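Local coordinates for protein acyl-CoA dehydrogenase (Mycobacterium thermoresistibile, PDB 3NF4) that probably catalyses the FAD-dependent alpha,beta-dehydrogenation of acyl-CoA thioesters, at residues A89-V94 and L212-T217; Q82-I87 and A255-G260. All blocks are in the same frame, centred on the assembly; numbering follows the deposited sequence.

Interaction 1: A89-V94 and L212-T217; sequences ARWASV and LHAVPT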
loop_
_atom_site.group_PDB
_atom_site.type_symbol
_atom_site.label_atom_id
_atom_site.label_comp_id
_atom_site.label_asym_id
_atom_site.label_seq_id
_atom_site.Cartn_x
_atom_site.Cartn_y
_atom_site.Cartn_z
ATOM N N ALA A 89 -4.949 -24.601 -8.518
ATOM C CA ALA A 89 -6.158 -24.361 -7.747
ATOM C C ALA A 89 -6.622 -25.566 -6.915
ATOM O O ALA A 89 -7.410 -25.385 -5.971
ATOM C CB ALA A 89 -7.294 -23.846 -8.658
ATOM N N ARG A 90 -6.139 -26.776 -7.234
ATOM C CA ARG A 90 -6.405 -27.956 -6.402
ATOM C C ARG A 90 -5.216 -28.286 -5.477
ATOM O O ARG A 90 -5.410 -28.563 -4.278
ATOM C CB ARG A 90 -6.749 -29.210 -7.253
ATOM C CG ARG A 90 -8.186 -29.309 -7.843
ATOM C CD ARG A 90 -8.456 -28.188 -8.810
ATOM N NE ARG A 90 -9.674 -28.426 -9.569
ATOM C CZ ARG A 90 -10.082 -27.679 -10.587
ATOM N NH1 ARG A 90 -11.214 -27.998 -11.201
ATOM N NH2 ARG A 90 -9.376 -26.622 -10.995
ATOM N N TRP A 91 -3.992 -28.266 -6.017
ATOM C CA TRP A 91 -2.816 -28.688 -5.225
ATOM C C TRP A 91 -1.566 -27.926 -5.612
ATOM O O TRP A 91 -0.884 -28.335 -6.569
ATOM C CB TRP A 91 -2.546 -30.193 -5.419
ATOM C CG TRP A 91 -1.746 -30.859 -4.305
ATOM C CD1 TRP A 91 -0.877 -30.258 -3.415
ATOM C CD2 TRP A 91 -1.722 -32.267 -3.990
ATOM N NE1 TRP A 91 -0.358 -31.198 -2.553
ATOM C CE2 TRP A 91 -0.844 -32.436 -2.890
ATOM C CE3 TRP A 91 -2.365 -33.395 -4.524
ATOM C CZ2 TRP A 91 -0.598 -33.688 -2.313
ATOM C CZ3 TRP A 91 -2.116 -34.641 -3.960
ATOM C CH2 TRP A 91 -1.242 -34.781 -2.863
ATOM N N ALA A 92 -1.240 -26.868 -4.855
ATOM C CA ALA A 92 -0.126 -25.966 -5.233
ATOM C C ALA A 92 1.222 -26.678 -5.318
ATOM O O ALA A 92 1.985 -26.465 -6.263
ATOM C CB ALA A 92 -0.017 -24.737 -4.271
ATOM N N SER A 93 1.520 -27.511 -4.327
ATOM C CA SER A 93 2.781 -28.255 -4.315
ATOM C C SER A 93 3.000 -29.138 -5.551
ATOM O O SER A 93 4.089 -29.203 -6.069
ATOM C CB SER A 93 2.912 -29.064 -3.026
ATOM O OG SER A 93 4.113 -29.803 -3.059
ATOM N N VAL A 94 1.940 -29.772 -6.048
ATOM C CA VAL A 94 2.007 -30.592 -7.244
ATOM C C VAL A 94 2.270 -29.767 -8.515
ATOM O O VAL A 94 3.040 -30.182 -9.416
ATOM C CB VAL A 94 0.715 -31.455 -7.381
ATOM C CG1 VAL A 94 0.561 -32.037 -8.801
ATOM C CG2 VAL A 94 0.719 -32.587 -6.319
ATOM N N LEU A 212 3.590 -26.291 1.897
ATOM C CA LEU A 212 3.973 -26.915 0.610
ATOM C C LEU A 212 4.740 -28.221 0.851
ATOM O O LEU A 212 5.839 -28.425 0.334
ATOM C CB LEU A 212 4.815 -25.933 -0.211
ATOM C CG LEU A 212 4.716 -25.784 -1.730
ATOM C CD1 LEU A 212 3.445 -25.000 -2.177
ATOM C CD2 LEU A 212 6.022 -25.096 -2.284
ATOM N N HIS A 213 4.159 -29.096 1.661
ATOM C CA HIS A 213 4.897 -30.205 2.288
ATOM C C HIS A 213 5.065 -31.461 1.433
ATOM O O HIS A 213 6.059 -32.181 1.617
ATOM C CB HIS A 213 4.222 -30.644 3.589
ATOM C CG HIS A 213 4.054 -29.553 4.603
ATOM N ND1 HIS A 213 5.121 -28.953 5.240
ATOM C CD2 HIS A 213 2.941 -29.004 5.139
ATOM C CE1 HIS A 213 4.673 -28.057 6.105
ATOM N NE2 HIS A 213 3.352 -28.071 6.065
ATOM N N ALA A 214 4.110 -31.739 0.531
ATOM C CA ALA A 214 3.979 -33.059 -0.091
ATOM C C ALA A 214 5.168 -33.542 -0.946
ATOM O O ALA A 214 5.638 -34.660 -0.775
ATOM C CB ALA A 214 2.705 -33.131 -0.890
ATOM N N VAL A 215 5.593 -32.723 -1.903
ATOM C CA VAL A 215 6.757 -33.004 -2.730
ATOM C C VAL A 215 7.964 -32.483 -1.916
ATOM O O VAL A 215 7.976 -31.309 -1.542
ATOM C CB VAL A 215 6.667 -32.223 -4.065
ATOM C CG1 VAL A 215 7.895 -32.440 -4.917
ATOM C CG2 VAL A 215 5.418 -32.600 -4.854
ATOM N N PRO A 216 8.983 -33.336 -1.668
ATOM C CA PRO A 216 10.065 -32.911 -0.771
ATOM C C PRO A 216 11.085 -31.957 -1.425
ATOM O O PRO A 216 11.295 -31.997 -2.634
ATOM C CB PRO A 216 10.737 -34.240 -0.381
ATOM C CG PRO A 216 10.505 -35.154 -1.579
ATOM C CD PRO A 216 9.297 -34.611 -2.349
ATOM N N THR A 217 11.710 -31.125 -0.598
ATOM C CA THR A 217 12.798 -30.243 -0.988
ATOM C C THR A 217 14.061 -30.685 -0.215
ATOM O O THR A 217 14.066 -30.695 1.015
ATOM C CB THR A 217 12.422 -28.752 -0.641
ATOM O OG1 THR A 217 11.185 -28.392 -1.290
ATOM C CG2 THR A 217 13.517 -27.779 -1.074
HETATM O O HOH W 1 6.594 -29.092 -2.181
#
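In the acyl-CoA dehydrogenase fold an all-helical N-terminal domain packs against a middle beta domain, and one seam between the two is formed where the first turn of helix 92-104 meets the loop that leads into strand 217-228. Ser-93 carries this contact, pointing its CB at the loop. Its hydroxyl is anti to the backbone N (chi1 178°), which sets OG before the amide of Val-215. The hydrogen bond from Val-215 N to Ser-93 OG is weak because it is long, 3.5 Å, although nearly straight at 165°. A water also bridges the two sides with three shorter bonds: it accepts from Ser-93 OG and donates to Leu-212 O and Val-215 O, each at 2.7 Å, so one molecule serves two loop carbonyls at once. Apolar groups close in around this polar centre. Leu-212 lays CD1 against the helix start, 3.8 Å from Ser-93 N and 4.1 Å from Ala-92 CB, while its own side chain also touches Tyr-351 of the second subunit. CG2 of Val-215 lies beside the serine hydroxyl. Trp-91, the N-cap residue, turns the CZ2 and NE1 side of its indole to the loop, and Val-94 CG2 lies over one face of the ring, offset toward the rim. Glu-43 on helix 39-45 ties the same elements together, its OE2 hydrogen-bonded to both Trp-91 NE1 and Ala-214 N. Beside that shared carboxylate, the methyl CB of Ala-214 meets the indole obliquely, 3.6 Å from Trp-91 CZ2.

Interaction 2: Q82-I87 and A255-G260; sequences QVLEEI and AAVATG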
loop_
_atom_site.group_PDB
_atom_site.type_symbol
_atom_site.label_atom_id
_atom_site.label_comp_id
_atom_site.label_asym_id
_atom_site.label_seq_id
_atom_site.Cartn_x
_atom_site.Cartn_y
_atom_site.Cartn_z
ATOM N N GLN A 82 -2.453 -21.848 -18.577
ATOM C CA GLN A 82 -3.816 -21.875 -18.022
ATOM C C GLN A 82 -4.207 -23.296 -17.526
ATOM O O GLN A 82 -5.051 -23.449 -16.625
ATOM C CB GLN A 82 -4.856 -21.271 -19.019
ATOM C CG GLN A 82 -4.642 -19.776 -19.388
ATOM C CD GLN A 82 -5.820 -19.108 -20.139
ATOM O OE1 GLN A 82 -6.910 -18.900 -19.582
ATOM N NE2 GLN A 82 -5.583 -18.733 -21.386
ATOM N N VAL A 83 -3.591 -24.333 -18.102
ATOM C CA VAL A 83 -3.722 -25.698 -17.561
ATOM C C VAL A 83 -3.008 -25.807 -16.202
ATOM O O VAL A 83 -3.532 -26.393 -15.234
ATOM C CB VAL A 83 -3.130 -26.769 -18.507
ATOM C CG1 VAL A 83 -3.014 -28.119 -17.777
ATOM C CG2 VAL A 83 -3.955 -26.893 -19.785
ATOM N N LEU A 84 -1.804 -25.243 -16.154
ATOM C CA LEU A 84 -1.032 -25.120 -14.922
ATOM C C LEU A 84 -1.831 -24.363 -13.843
ATOM O O LEU A 84 -1.833 -24.748 -12.673
ATOM C CB LEU A 84 0.297 -24.427 -15.226
ATOM C CG LEU A 84 1.460 -24.645 -14.247
ATOM C CD1 LEU A 84 1.735 -26.164 -14.019
ATOM C CD2 LEU A 84 2.719 -23.921 -14.717
ATOM N N GLU A 85 -2.543 -23.315 -14.242
ATOM C CA GLU A 85 -3.372 -22.562 -13.300
ATOM C C GLU A 85 -4.508 -23.413 -12.672
ATOM O O GLU A 85 -4.791 -23.303 -11.467
ATOM C CB GLU A 85 -3.931 -21.291 -13.975
ATOM C CG GLU A 85 -4.439 -20.260 -12.996
ATOM C CD GLU A 85 -5.522 -19.329 -13.532
ATOM O OE1 GLU A 85 -5.344 -18.602 -14.540
ATOM O OE2 GLU A 85 -6.562 -19.267 -12.876
ATOM N N GLU A 86 -5.152 -24.243 -13.499
ATOM C CA GLU A 86 -6.267 -25.098 -13.066
ATOM C C GLU A 86 -5.771 -26.155 -12.082
ATOM O O GLU A 86 -6.383 -26.361 -11.037
ATOM C CB GLU A 86 -6.972 -25.761 -14.265
ATOM C CG GLU A 86 -7.808 -24.822 -15.179
ATOM C CD GLU A 86 -9.079 -24.268 -14.518
ATOM O OE1 GLU A 86 -9.464 -24.746 -13.426
ATOM O OE2 GLU A 86 -9.704 -23.340 -15.089
ATOM N N ILE A 87 -4.651 -26.806 -12.396
ATOM C CA ILE A 87 -3.983 -27.682 -11.423
ATOM C C ILE A 87 -3.693 -27.003 -10.057
ATOM O O ILE A 87 -4.112 -27.529 -9.021
ATOM C CB ILE A 87 -2.696 -28.316 -11.999
ATOM C CG1 ILE A 87 -3.042 -29.176 -13.213
ATOM C CG2 ILE A 87 -1.951 -29.156 -10.935
ATOM C CD1 ILE A 87 -1.835 -29.474 -14.120
ATOM N N ALA A 255 4.220 -17.478 -11.996
ATOM C CA ALA A 255 3.127 -16.510 -12.119
ATOM C C ALA A 255 1.800 -17.238 -12.277
ATOM O O ALA A 255 0.835 -16.871 -11.634
ATOM C CB ALA A 255 3.355 -15.560 -13.278
ATOM N N ALA A 256 1.770 -18.302 -13.091
ATOM C CA ALA A 256 0.526 -19.076 -13.304
ATOM C C ALA A 256 0.119 -19.844 -12.049
ATOM O O ALA A 256 -1.080 -19.895 -11.730
ATOM C CB ALA A 256 0.657 -20.036 -14.481
ATOM N N VAL A 257 1.104 -20.435 -11.349
ATOM C CA VAL A 257 0.847 -21.147 -10.095
ATOM C C VAL A 257 0.279 -20.216 -9.018
ATOM O O VAL A 257 -0.651 -20.593 -8.314
ATOM C CB VAL A 257 2.123 -21.910 -9.569
ATOM C CG1 VAL A 257 1.895 -22.480 -8.178
ATOM C CG2 VAL A 257 2.480 -23.088 -10.535
ATOM N N ALA A 258 0.843 -19.010 -8.874
ATOM C CA ALA A 258 0.396 -18.088 -7.819
ATOM C C ALA A 258 -1.018 -17.597 -8.104
ATOM O O ALA A 258 -1.816 -17.424 -7.172
ATOM C CB ALA A 258 1.369 -16.886 -7.663
ATOM N N THR A 259 -1.331 -17.377 -9.383
ATOM C CA THR A 259 -2.690 -16.931 -9.789
ATOM C C THR A 259 -3.755 -17.987 -9.402
ATOM O O THR A 259 -4.851 -17.641 -8.948
ATOM C CB THR A 259 -2.725 -16.566 -11.315
ATOM O OG1 THR A 259 -1.776 -15.516 -11.571
ATOM C CG2 THR A 259 -4.137 -16.108 -11.805
ATOM N N GLY A 260 -3.423 -19.269 -9.550
ATOM C CA GLY A 260 -4.409 -20.345 -9.300
ATOM C C GLY A 260 -4.601 -20.579 -7.809
ATOM O O GLY A 260 -5.695 -20.916 -7.379
#
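Glu-85 lies across the face of helix 255-260, and its side chain shows how a long acidic residue can serve close helix packing with its aliphatic part while its carboxylate is bonded to other parts of the fold. CB of Glu-85 passes 3.9 Å from Ala-256 O. With CG anti to the backbone N (chi1 -163°), CG of Glu-85 lies against the partner backbone where Ala-256 O and Gly-260 come together, 3.6 Å from Ala-256 O and 3.7 Å from Gly-260 CA. The chain then runs on extended, so that CD and OE1 of Glu-85 pass obliquely over Thr-259 CG2, each 3.9 Å away. OE1 also hydrogen-bonds Tyr-307 OH and forms a salt bridge with Arg-13, and OE2 forms one with Arg-304, which probably balances the charge of this buried carboxylate. The backbone comes equally near, Glu-85 O lying 3.7 Å from Gly-260 CA, and glycine has no CB to stand between the two backbones. With Thr-259 OG1 bonded to Ala-255 O, from the face of that carbonyl opposite to Thr-259 N, CG2 is the branch that faces Glu-85. Leu-84 fills the other flank, its CG against Val-257 CG2 at 4.2 Å and its CD2 near the methyl of Ala-256. The short segments cross at -40° with axes 7.6 Å apart, the close approach typical of helices that meet through alanine and glycine, here joining the N- and C-terminal helical domains of the acyl-CoA dehydrogenase fold.

How the interactions relate
The two contacts show how a single connection can serve both neighbours of the N-terminal helical domain. Helix 77-88 and helix 92-104 follow one another, and the short turn between them leads from interaction 2, made with the C-terminal domain, to interaction 1, made with the middle domain; their centres are about 13 Å apart. They also touch directly, Ala-89 CB resting 3.6 Å from Gly-260 O. FAD lies nearer interaction 1: the Leu-212 side chain is about 5 Å from it and Thr-217 touches it, whereas the Val-257 side chain stands about 11 Å away. Both segments of interaction 1 fall between those of interaction 2 in the sequence.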